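Local structure of amyloid-like protein 1 (Homo sapiens, 3PMR) at residues R109-G114 against L133-R138; R138-E143 against Q174-R179; R149-V154 against Q164-V169. The protein probably binds heparin and takes part in cell adhesion, its all-helical E2 domain forming dimers as that of the amyloid precursor protein does. All coordinates share one frame; numbering follows the deposited sequence.

Interaction 1: residues R109-G114 against L133-R138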
loop_
_atom_site.group_PDB
_atom_site.type_symbol
_atom_site.label_atom_id
_atom_site.label_comp_id
_atom_site.label_asym_id
_atom_site.label_seq_id
_atom_site.Cartn_x
_atom_site.Cartn_y
_atom_site.Cartn_z
ATOM N N ARG B 109 3.088 14.949 23.487
ATOM C CA ARG B 109 3.292 15.125 24.918
ATOM C C ARG B 109 4.662 15.697 25.219
ATOM O O ARG B 109 4.801 16.563 26.085
ATOM C CB ARG B 109 3.099 13.796 25.637
ATOM C CG ARG B 109 1.650 13.331 25.606
ATOM C CD ARG B 109 1.518 11.836 25.820
ATOM N NE ARG B 109 0.119 11.468 26.007
ATOM C CZ ARG B 109 -0.351 10.232 25.912
ATOM N NH1 ARG B 109 0.464 9.224 25.629
ATOM N NH2 ARG B 109 -1.644 10.012 26.089
ATOM N N ALA B 110 5.678 15.226 24.511
ATOM C CA ALA B 110 7.020 15.754 24.716
ATOM C C ALA B 110 7.056 17.239 24.333
ATOM O O ALA B 110 7.662 18.056 25.027
ATOM C CB ALA B 110 8.026 14.982 23.875
ATOM N N ALA B 111 6.403 17.583 23.229
ATOM C CA ALA B 111 6.377 18.961 22.752
ATOM C C ALA B 111 5.587 19.882 23.692
ATOM O O ALA B 111 5.913 21.067 23.812
ATOM C CB ALA B 111 5.798 19.015 21.340
ATOM N N LEU B 112 4.558 19.345 24.349
ATOM C CA LEU B 112 3.763 20.136 25.287
ATOM C C LEU B 112 4.637 20.489 26.480
ATOM O O LEU B 112 4.659 21.634 26.935
ATOM C CB LEU B 112 2.528 19.360 25.777
ATOM C CG LEU B 112 1.686 20.059 26.859
ATOM C CD1 LEU B 112 1.202 21.408 26.353
ATOM C CD2 LEU B 112 0.496 19.194 27.236
ATOM N N GLU B 113 5.352 19.491 26.989
ATOM C CA GLU B 113 6.246 19.687 28.117
ATOM C C GLU B 113 7.281 20.776 27.777
ATOM O O GLU B 113 7.517 21.671 28.573
ATOM C CB GLU B 113 6.954 18.372 28.461
ATOM C CG GLU B 113 7.865 18.462 29.675
ATOM C CD GLU B 113 8.573 17.148 29.998
ATOM O OE1 GLU B 113 9.429 16.704 29.200
ATOM O OE2 GLU B 113 8.269 16.561 31.056
ATOM N N GLY B 114 7.884 20.697 26.595
ATOM C CA GLY B 114 8.869 21.696 26.198
ATOM C C GLY B 114 8.290 23.106 26.092
ATOM O O GLY B 114 8.918 24.081 26.495
ATOM N N LEU B 133 6.480 26.336 20.769
ATOM C CA LEU B 133 5.097 26.296 20.341
ATOM C C LEU B 133 5.042 25.718 18.932
ATOM O O LEU B 133 4.197 24.869 18.644
ATOM C CB LEU B 133 4.484 27.705 20.359
ATOM C CG LEU B 133 3.013 27.829 19.942
ATOM C CD1 LEU B 133 2.126 27.002 20.889
ATOM C CD2 LEU B 133 2.594 29.295 19.962
ATOM N N ARG B 134 5.949 26.164 18.062
ATOM C CA ARG B 134 5.972 25.676 16.688
ATOM C C ARG B 134 6.048 24.157 16.666
ATOM O O ARG B 134 5.358 23.499 15.896
ATOM C CB ARG B 134 7.160 26.244 15.913
ATOM C CG ARG B 134 7.327 25.607 14.535
ATOM C CD ARG B 134 8.498 26.197 13.750
ATOM N NE ARG B 134 8.552 25.675 12.385
ATOM C CZ ARG B 134 8.864 24.419 12.068
ATOM N NH1 ARG B 134 9.161 23.540 13.018
ATOM N NH2 ARG B 134 8.868 24.038 10.795
ATOM N N ARG B 135 6.891 23.607 17.529
ATOM C CA ARG B 135 7.066 22.173 17.613
ATOM C C ARG B 135 5.776 21.489 18.078
ATOM O O ARG B 135 5.432 20.414 17.592
ATOM C CB ARG B 135 8.232 21.868 18.553
ATOM C CG ARG B 135 8.473 20.401 18.834
ATOM C CD ARG B 135 9.915 20.182 19.260
ATOM N NE ARG B 135 10.084 18.926 19.976
ATOM C CZ ARG B 135 10.036 18.816 21.299
ATOM N NH1 ARG B 135 9.832 19.897 22.045
ATOM N NH2 ARG B 135 10.182 17.632 21.878
ATOM N N TYR B 136 5.059 22.112 19.007
ATOM C CA TYR B 136 3.807 21.538 19.500
ATOM C C TYR B 136 2.740 21.579 18.403
ATOM O O TYR B 136 1.980 20.629 18.230
ATOM C CB TYR B 136 3.314 22.302 20.730
ATOM C CG TYR B 136 2.006 21.782 21.295
ATOM C CD1 TYR B 136 1.937 20.539 21.934
ATOM C CD2 TYR B 136 0.835 22.528 21.180
ATOM C CE1 TYR B 136 0.732 20.058 22.446
ATOM C CE2 TYR B 136 -0.377 22.053 21.686
ATOM C CZ TYR B 136 -0.420 20.822 22.318
ATOM O OH TYR B 136 -1.614 20.359 22.824
ATOM N N LEU B 137 2.694 22.680 17.660
ATOM C CA LEU B 137 1.716 22.824 16.586
ATOM C C LEU B 137 2.016 21.833 15.471
ATOM O O LEU B 137 1.106 21.301 14.844
ATOM C CB LEU B 137 1.726 24.258 16.040
ATOM C CG LEU B 137 1.260 25.308 17.051
ATOM C CD1 LEU B 137 1.256 26.691 16.440
ATOM C CD2 LEU B 137 -0.138 24.945 17.505
ATOM N N ARG B 138 3.296 21.579 15.220
ATOM C CA ARG B 138 3.656 20.625 14.184
ATOM C C ARG B 138 3.301 19.211 14.637
ATOM O O ARG B 138 2.976 18.356 13.817
ATOM C CB ARG B 138 5.144 20.719 13.844
ATOM C CG ARG B 138 5.511 22.038 13.193
ATOM C CD ARG B 138 6.795 21.939 12.388
ATOM N NE ARG B 138 7.479 20.665 12.589
HETATM O O HOH W 1 7.794 22.350 22.322
#
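Ala111 sits between two side chains of the facing helix, its CB packed 3.7 Å from CA of Tyr136 and 3.9 Å from CG of Arg135. To one side the Tyr136 ring runs alongside Leu112, the two side chains pointing the same way, with Tyr136 CE1 3.8 Å from Leu112 CB. Leu112 CD1 lies over one face of the ring, and CD1 of the tyrosine reaches the Leu112 backbone N. To the other side Arg135, extended from CG to NE, lays a face of its guanidinium on Ala111, NH1 standing 3.6 Å from Ala111 CA, while NH2 approaches Ala110 CB at 4.0 Å. A water donates to Ala111 O at 2.7 Å and accepts a weak bond from Arg135 NH1, bridging the two helices. This is an antiparallel helix pair, the end of helix 64-119 against the early turns of helix 126-157, with short axis segments 8.4 Å apart at 158°; the small alanine suits so close an approach. With CG trans to its backbone N (chi1 179°), Tyr136 carries its ring along Leu112 and on to Arg108, Arg179 and Ser183. Replacing Tyr136 by an alanine would probably open a gap beside Leu112 and leave Arg179 without its aromatic neighbour. Leu133 and Leu137, turned from this contact, pack on helices 159-187 and 191-207.

Interaction 2: residues R138-E143 against Q174-R179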
loop_
_atom_site.group_PDB
_atom_site.type_symbol
_atom_site.label_atom_id
_atom_site.label_comp_id
_atom_site.label_asym_id
_atom_site.label_seq_id
_atom_site.Cartn_x
_atom_site.Cartn_y
_atom_site.Cartn_z
ATOM N N ARG B 138 3.296 21.579 15.220
ATOM C CA ARG B 138 3.656 20.625 14.184
ATOM C C ARG B 138 3.301 19.211 14.637
ATOM O O ARG B 138 2.976 18.356 13.817
ATOM C CB ARG B 138 5.144 20.719 13.844
ATOM C CG ARG B 138 5.511 22.038 13.193
ATOM C CD ARG B 138 6.795 21.939 12.388
ATOM N NE ARG B 138 7.479 20.665 12.589
ATOM N N ALA B 139 3.368 18.966 15.940
ATOM C CA ALA B 139 3.009 17.654 16.466
ATOM C C ALA B 139 1.498 17.478 16.243
ATOM O O ALA B 139 1.032 16.386 15.915
ATOM C CB ALA B 139 3.336 17.576 17.944
ATOM N N GLU B 140 0.738 18.559 16.418
ATOM C CA GLU B 140 -0.712 18.498 16.221
ATOM C C GLU B 140 -1.093 18.392 14.748
ATOM O O GLU B 140 -2.072 17.731 14.406
ATOM C CB GLU B 140 -1.402 19.698 16.877
ATOM C CG GLU B 140 -1.563 19.492 18.369
ATOM C CD GLU B 140 -2.158 18.120 18.693
ATOM O OE1 GLU B 140 -3.341 18.054 19.080
ATOM O OE2 GLU B 140 -1.439 17.100 18.547
ATOM N N GLN B 141 -0.308 19.026 13.883
ATOM C CA GLN B 141 -0.550 18.946 12.451
ATOM C C GLN B 141 -0.342 17.496 12.025
ATOM O O GLN B 141 -1.107 16.955 11.233
ATOM C CB GLN B 141 0.421 19.839 11.681
ATOM C CG GLN B 141 0.268 19.711 10.179
ATOM C CD GLN B 141 1.388 20.383 9.416
ATOM O OE1 GLN B 141 2.570 20.190 9.718
ATOM N NE2 GLN B 141 1.026 21.168 8.409
ATOM N N LYS B 142 0.694 16.862 12.566
ATOM C CA LYS B 142 0.970 15.462 12.229
ATOM C C LYS B 142 -0.206 14.561 12.635
ATOM O O LYS B 142 -0.586 13.661 11.895
ATOM C CB LYS B 142 2.254 15.002 12.924
ATOM C CG LYS B 142 2.763 13.661 12.450
ATOM C CD LYS B 142 4.237 13.486 12.771
ATOM C CE LYS B 142 4.820 12.375 11.925
ATOM N NZ LYS B 142 4.516 12.655 10.498
ATOM N N GLU B 143 -0.766 14.805 13.817
ATOM C CA GLU B 143 -1.910 14.030 14.310
ATOM C C GLU B 143 -3.165 14.275 13.464
ATOM O O GLU B 143 -3.977 13.378 13.239
ATOM C CB GLU B 143 -2.193 14.389 15.772
ATOM C CG GLU B 143 -3.478 13.777 16.338
ATOM C CD GLU B 143 -3.508 13.795 17.863
ATOM O OE1 GLU B 143 -2.596 14.415 18.460
ATOM O OE2 GLU B 143 -4.435 13.196 18.459
ATOM N N GLN B 174 -11.991 17.951 16.267
ATOM C CA GLN B 174 -12.388 18.990 17.228
ATOM C C GLN B 174 -11.519 18.905 18.493
ATOM O O GLN B 174 -11.294 19.911 19.161
ATOM C CB GLN B 174 -13.855 18.843 17.642
ATOM C CG GLN B 174 -14.870 18.998 16.520
ATOM C CD GLN B 174 -16.306 18.891 17.032
ATOM O OE1 GLN B 174 -16.625 18.018 17.839
ATOM N NE2 GLN B 174 -17.172 19.778 16.560
ATOM N N VAL B 175 -11.046 17.704 18.828
ATOM C CA VAL B 175 -10.197 17.522 20.012
ATOM C C VAL B 175 -8.840 18.169 19.746
ATOM O O VAL B 175 -8.257 18.798 20.619
ATOM C CB VAL B 175 -9.998 16.011 20.358
ATOM C CG1 VAL B 175 -8.908 15.844 21.416
ATOM C CG2 VAL B 175 -11.287 15.427 20.889
ATOM N N ILE B 176 -8.351 18.019 18.524
ATOM C CA ILE B 176 -7.078 18.591 18.129
ATOM C C ILE B 176 -7.176 20.110 18.108
ATOM O O ILE B 176 -6.258 20.812 18.527
ATOM C CB ILE B 176 -6.688 18.120 16.729
ATOM C CG1 ILE B 176 -6.379 16.632 16.759
ATOM C CG2 ILE B 176 -5.516 18.928 16.211
ATOM C CD1 ILE B 176 -6.059 16.082 15.399
ATOM N N GLU B 177 -8.300 20.607 17.606
ATOM C CA GLU B 177 -8.526 22.041 17.512
ATOM C C GLU B 177 -8.585 22.647 18.904
ATOM O O GLU B 177 -8.116 23.756 19.130
ATOM C CB GLU B 177 -9.831 22.332 16.768
ATOM C CG GLU B 177 -10.121 23.812 16.614
ATOM N N GLU B 178 -9.163 21.908 19.839
ATOM C CA GLU B 178 -9.258 22.400 21.203
ATOM C C GLU B 178 -7.885 22.380 21.885
ATOM O O GLU B 178 -7.596 23.239 22.711
ATOM C CB GLU B 178 -10.262 21.568 22.012
ATOM C CG GLU B 178 -10.327 21.922 23.494
ATOM C CD GLU B 178 -10.830 23.337 23.755
ATOM O OE1 GLU B 178 -10.879 24.143 22.798
ATOM O OE2 GLU B 178 -11.168 23.645 24.924
ATOM N N ARG B 179 -7.035 21.410 21.564
ATOM C CA ARG B 179 -5.721 21.404 22.205
ATOM C C ARG B 179 -4.917 22.612 21.720
ATOM O O ARG B 179 -4.212 23.251 22.501
ATOM C CB ARG B 179 -4.989 20.085 21.944
ATOM C CG ARG B 179 -5.422 19.014 22.928
ATOM C CD ARG B 179 -4.438 17.868 22.994
ATOM N NE ARG B 179 -4.375 17.134 21.739
ATOM C CZ ARG B 179 -4.777 15.877 21.587
ATOM N NH1 ARG B 179 -5.275 15.201 22.615
ATOM N NH2 ARG B 179 -4.676 15.295 20.403
#
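Arg179 reaches across from helix 159-187 to two glutamates one turn apart on helix 126-157, and the three form a salt-bridge network. Its NE donates to Glu140 OE1 at 3.0 Å in a fairly straight bond (164°). That oxygen lies in the guanidinium plane, whereas the N-H meets it from above the carboxylate plane, the two planes being 61° apart. NH2 adds a weak bond to the same OE1 at 3.3 Å, and another weak, strongly bent bond to Glu143 OE2 at 2.9 Å. The arginine chain turns at chi3 (-65°), which brings the edge of its guanidinium to both acids; its side chain crosses each of theirs at about a right angle. Glu143 has further partners: His172 is hydrogen-bonded to OE2, and Arg108 of helix 64-119 forms a salt bridge with OE1. Three helices, 64-119, 126-157 and 159-187, thus meet at this cluster. Ile176 lies beneath the charges, its CD1 3.6 Å from Glu143 CG as the two side chains slide past each other in opposite directions, and its CG2 3.7 Å from Glu140 OE1. Val175 CG1 lies over one face of the Arg179 guanidinium. The short axis segments run antiparallel, 10.4 Å apart, a spacing bridged by long polar side chains. Glu140 OE2 and Glu143 OE1 approach to 2.9 Å; the two buried acids share arginines from two helices, a positive surround that would probably favour their ionised forms, although oxygens this close may raise the affinity of one of them for a proton.

Interaction 3: residues R149-V154 against Q164-V169. With PO4 (phosphate ion), chain D; PO4 (phosphate ion), chain F.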
loop_
_atom_site.group_PDB
_atom_site.type_symbol
_atom_site.label_atom_id
_atom_site.label_comp_id
_atom_site.label_asym_id
_atom_site.label_seq_id
_atom_site.Cartn_x
_atom_site.Cartn_y
_atom_site.Cartn_z
ATOM N N ARG B 149 -5.721 11.177 6.777
ATOM C CA ARG B 149 -5.208 10.127 5.891
ATOM C C ARG B 149 -5.893 8.785 6.147
ATOM O O ARG B 149 -6.212 8.049 5.210
ATOM C CB ARG B 149 -3.688 9.957 6.062
ATOM C CG ARG B 149 -3.080 8.945 5.090
ATOM C CD ARG B 149 -1.555 8.872 5.197
ATOM N NE ARG B 149 -0.944 10.192 5.108
ATOM C CZ ARG B 149 -0.430 10.856 6.142
ATOM N NH1 ARG B 149 -0.441 10.327 7.361
ATOM N NH2 ARG B 149 0.091 12.061 5.957
ATOM N N HIS B 150 -6.111 8.466 7.417
ATOM C CA HIS B 150 -6.750 7.211 7.769
ATOM C C HIS B 150 -8.158 7.132 7.178
ATOM O O HIS B 150 -8.555 6.114 6.609
ATOM C CB HIS B 150 -6.843 7.059 9.278
ATOM C CG HIS B 150 -7.462 5.768 9.696
ATOM N ND1 HIS B 150 -8.465 5.689 10.637
ATOM C CD2 HIS B 150 -7.246 4.503 9.269
ATOM C CE1 HIS B 150 -8.844 4.431 10.769
ATOM N NE2 HIS B 150 -8.120 3.691 9.949
ATOM N N TYR B 151 -8.909 8.212 7.349
ATOM C CA TYR B 151 -10.268 8.315 6.836
ATOM C C TYR B 151 -10.239 8.206 5.301
ATOM O O TYR B 151 -11.014 7.466 4.694
ATOM C CB TYR B 151 -10.845 9.664 7.278
ATOM C CG TYR B 151 -12.234 9.964 6.790
ATOM C CD1 TYR B 151 -13.266 9.031 6.920
ATOM C CD2 TYR B 151 -12.523 11.193 6.210
ATOM C CE1 TYR B 151 -14.553 9.324 6.478
ATOM C CE2 TYR B 151 -13.793 11.493 5.767
ATOM C CZ TYR B 151 -14.801 10.561 5.898
ATOM O OH TYR B 151 -16.038 10.872 5.405
ATOM N N GLN B 152 -9.326 8.949 4.698
ATOM C CA GLN B 152 -9.153 8.965 3.256
ATOM C C GLN B 152 -8.867 7.557 2.729
ATOM O O GLN B 152 -9.402 7.150 1.698
ATOM C CB GLN B 152 -8.010 9.919 2.890
ATOM C CG GLN B 152 -7.588 9.864 1.430
ATOM C CD GLN B 152 -6.583 8.764 1.154
ATOM O OE1 GLN B 152 -6.459 8.296 0.019
ATOM N NE2 GLN B 152 -5.860 8.342 2.184
ATOM N N HIS B 153 -8.031 6.817 3.451
ATOM C CA HIS B 153 -7.676 5.457 3.065
ATOM C C HIS B 153 -8.876 4.518 3.146
ATOM O O HIS B 153 -9.093 3.697 2.252
ATOM C CB HIS B 153 -6.561 4.918 3.965
ATOM C CG HIS B 153 -6.261 3.470 3.736
ATOM N ND1 HIS B 153 -5.529 3.023 2.656
ATOM C CD2 HIS B 153 -6.660 2.361 4.404
ATOM C CE1 HIS B 153 -5.492 1.703 2.668
ATOM N NE2 HIS B 153 -6.171 1.276 3.718
ATOM N N VAL B 154 -9.651 4.631 4.225
ATOM C CA VAL B 154 -10.826 3.784 4.405
ATOM C C VAL B 154 -11.873 4.087 3.312
ATOM O O VAL B 154 -12.465 3.170 2.739
ATOM C CB VAL B 154 -11.439 3.977 5.839
ATOM C CG1 VAL B 154 -12.789 3.286 5.947
ATOM C CG2 VAL B 154 -10.485 3.385 6.900
ATOM N N GLN B 164 -19.372 4.930 8.792
ATOM C CA GLN B 164 -19.425 4.691 10.226
ATOM C C GLN B 164 -18.388 5.456 11.052
ATOM O O GLN B 164 -18.578 5.646 12.250
ATOM C CB GLN B 164 -19.246 3.194 10.508
ATOM C CG GLN B 164 -20.265 2.306 9.812
ATOM C CD GLN B 164 -19.983 0.826 10.033
ATOM O OE1 GLN B 164 -18.834 0.389 9.953
ATOM N NE2 GLN B 164 -21.036 0.045 10.304
ATOM N N MET B 165 -17.279 5.858 10.436
ATOM C CA MET B 165 -16.241 6.563 11.180
ATOM C C MET B 165 -16.280 8.070 10.994
ATOM O O MET B 165 -15.557 8.798 11.659
ATOM C CB MET B 165 -14.849 6.035 10.793
ATOM C CG MET B 165 -14.371 6.400 9.388
ATOM S SD MET B 165 -12.849 5.514 8.950
ATOM C CE MET B 165 -11.620 6.515 9.834
ATOM N N ARG B 166 -17.141 8.527 10.095
ATOM C CA ARG B 166 -17.281 9.943 9.769
ATOM C C ARG B 166 -17.353 10.884 10.986
ATOM O O ARG B 166 -16.587 11.846 11.086
ATOM C CB ARG B 166 -18.530 10.111 8.908
ATOM C CG ARG B 166 -18.495 11.253 7.935
ATOM C CD ARG B 166 -19.784 11.269 7.132
ATOM N NE ARG B 166 -19.879 10.157 6.191
ATOM C CZ ARG B 166 -21.029 9.653 5.752
ATOM N NH1 ARG B 166 -22.182 10.159 6.176
ATOM N NH2 ARG B 166 -21.035 8.650 4.885
ATOM N N PHE B 167 -18.269 10.605 11.907
ATOM C CA PHE B 167 -18.443 11.444 13.091
ATOM C C PHE B 167 -17.247 11.382 14.035
ATOM O O PHE B 167 -16.908 12.370 14.691
ATOM C CB PHE B 167 -19.715 11.039 13.846
ATOM C CG PHE B 167 -20.144 12.044 14.876
ATOM C CD1 PHE B 167 -20.759 13.227 14.484
ATOM C CD2 PHE B 167 -19.916 11.824 16.232
ATOM C CE1 PHE B 167 -21.130 14.188 15.421
ATOM C CE2 PHE B 167 -20.283 12.779 17.174
ATOM C CZ PHE B 167 -20.895 13.962 16.767
ATOM N N GLN B 168 -16.618 10.213 14.101
ATOM C CA GLN B 168 -15.458 10.015 14.952
ATOM C C GLN B 168 -14.264 10.815 14.429
ATOM O O GLN B 168 -13.426 11.265 15.204
ATOM C CB GLN B 168 -15.103 8.536 15.012
ATOM C CG GLN B 168 -13.796 8.280 15.698
ATOM C CD GLN B 168 -13.782 8.796 17.124
ATOM N N VAL B 169 -14.185 10.973 13.112
ATOM C CA VAL B 169 -13.106 11.746 12.510
ATOM C C VAL B 169 -13.365 13.207 12.894
ATOM O O VAL B 169 -12.490 13.892 13.407
ATOM C CB VAL B 169 -13.104 11.602 10.967
ATOM C CG1 VAL B 169 -12.078 12.540 10.355
ATOM C CG2 VAL B 169 -12.787 10.157 10.582
HETATM P P PO4 D . -3.575 5.633 0.974
HETATM O O1 PO4 D . -4.837 4.949 0.592
HETATM O O2 PO4 D . -3.766 6.352 2.268
HETATM O O3 PO4 D . -2.489 4.627 1.123
HETATM O O4 PO4 D . -3.206 6.606 -0.086
HETATM P P PO4 F . 3.198 13.352 7.454
HETATM O O1 PO4 F . 1.735 13.314 7.710
HETATM O O2 PO4 F . 3.843 14.294 8.406
HETATM O O3 PO4 F . 3.769 11.991 7.636
HETATM O O4 PO4 F . 3.446 13.809 6.059
#
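An antiparallel helical hairpin, closed by the short link between helices 126-157 and 159-187, brings Met165 against His150, Tyr151 and Val154. Met165 CG takes the crowded position between backbone N and carbonyl carbon (chi1 70°), and the chain bends at chi3, carrying CE to 3.4 Å from His150 ND1. Its sulfur meets the tips of Val154, with SD 3.7 Å from CG1, and lies at the edge of the Tyr151 ring in a Met-aromatic contact, 5.5 Å from the ring centroid. Tyr151 crosses Val169 at about a right angle, its CG 3.8 Å from Val169 CG2. At the far end of the ring, Tyr151 OH packs on Arg166 CG; both this hydroxyl and Arg166 NE are held by Glu82 of the second subunit. The other flank carries bound phosphates, probably from the crystallisation liquor. The phosphate of chain D accepts from Gln152 NE2 through O2 and, in the ring plane, from His153 ND1 through O1, the latter at 2.9 Å; O1 of the phosphate of chain F takes a bond of 2.7 Å from Arg149 NH2. Such basic, phosphate-gathering surfaces are consistent with heparin binding, while the hairpin, pressed against the partner subunit, belongs to the helical E2 dimer.

In the fold
Helix 126-157 takes part in all three contacts: interaction 1 pairs it with helix 64-119, interactions 2 and 3 with helix 159-187. Interaction 3 is nested in the loop that interaction 2 closes, nearer the hairpin turn, their centres about 16 Å apart. Interactions 1 and 2 touch directly, Tyr136 OH packing on Arg179 CB, and their segments overlap at Arg138. Their chemistry differs with place. Interaction 1 is partly buried, a close alanine-centred packing edged by a water and an arginine; interaction 2 is buried yet charged; interaction 3, again partly buried, is mostly apolar between the helices, built round one methionine, with its polar ends turned to phosphates and to the second subunit.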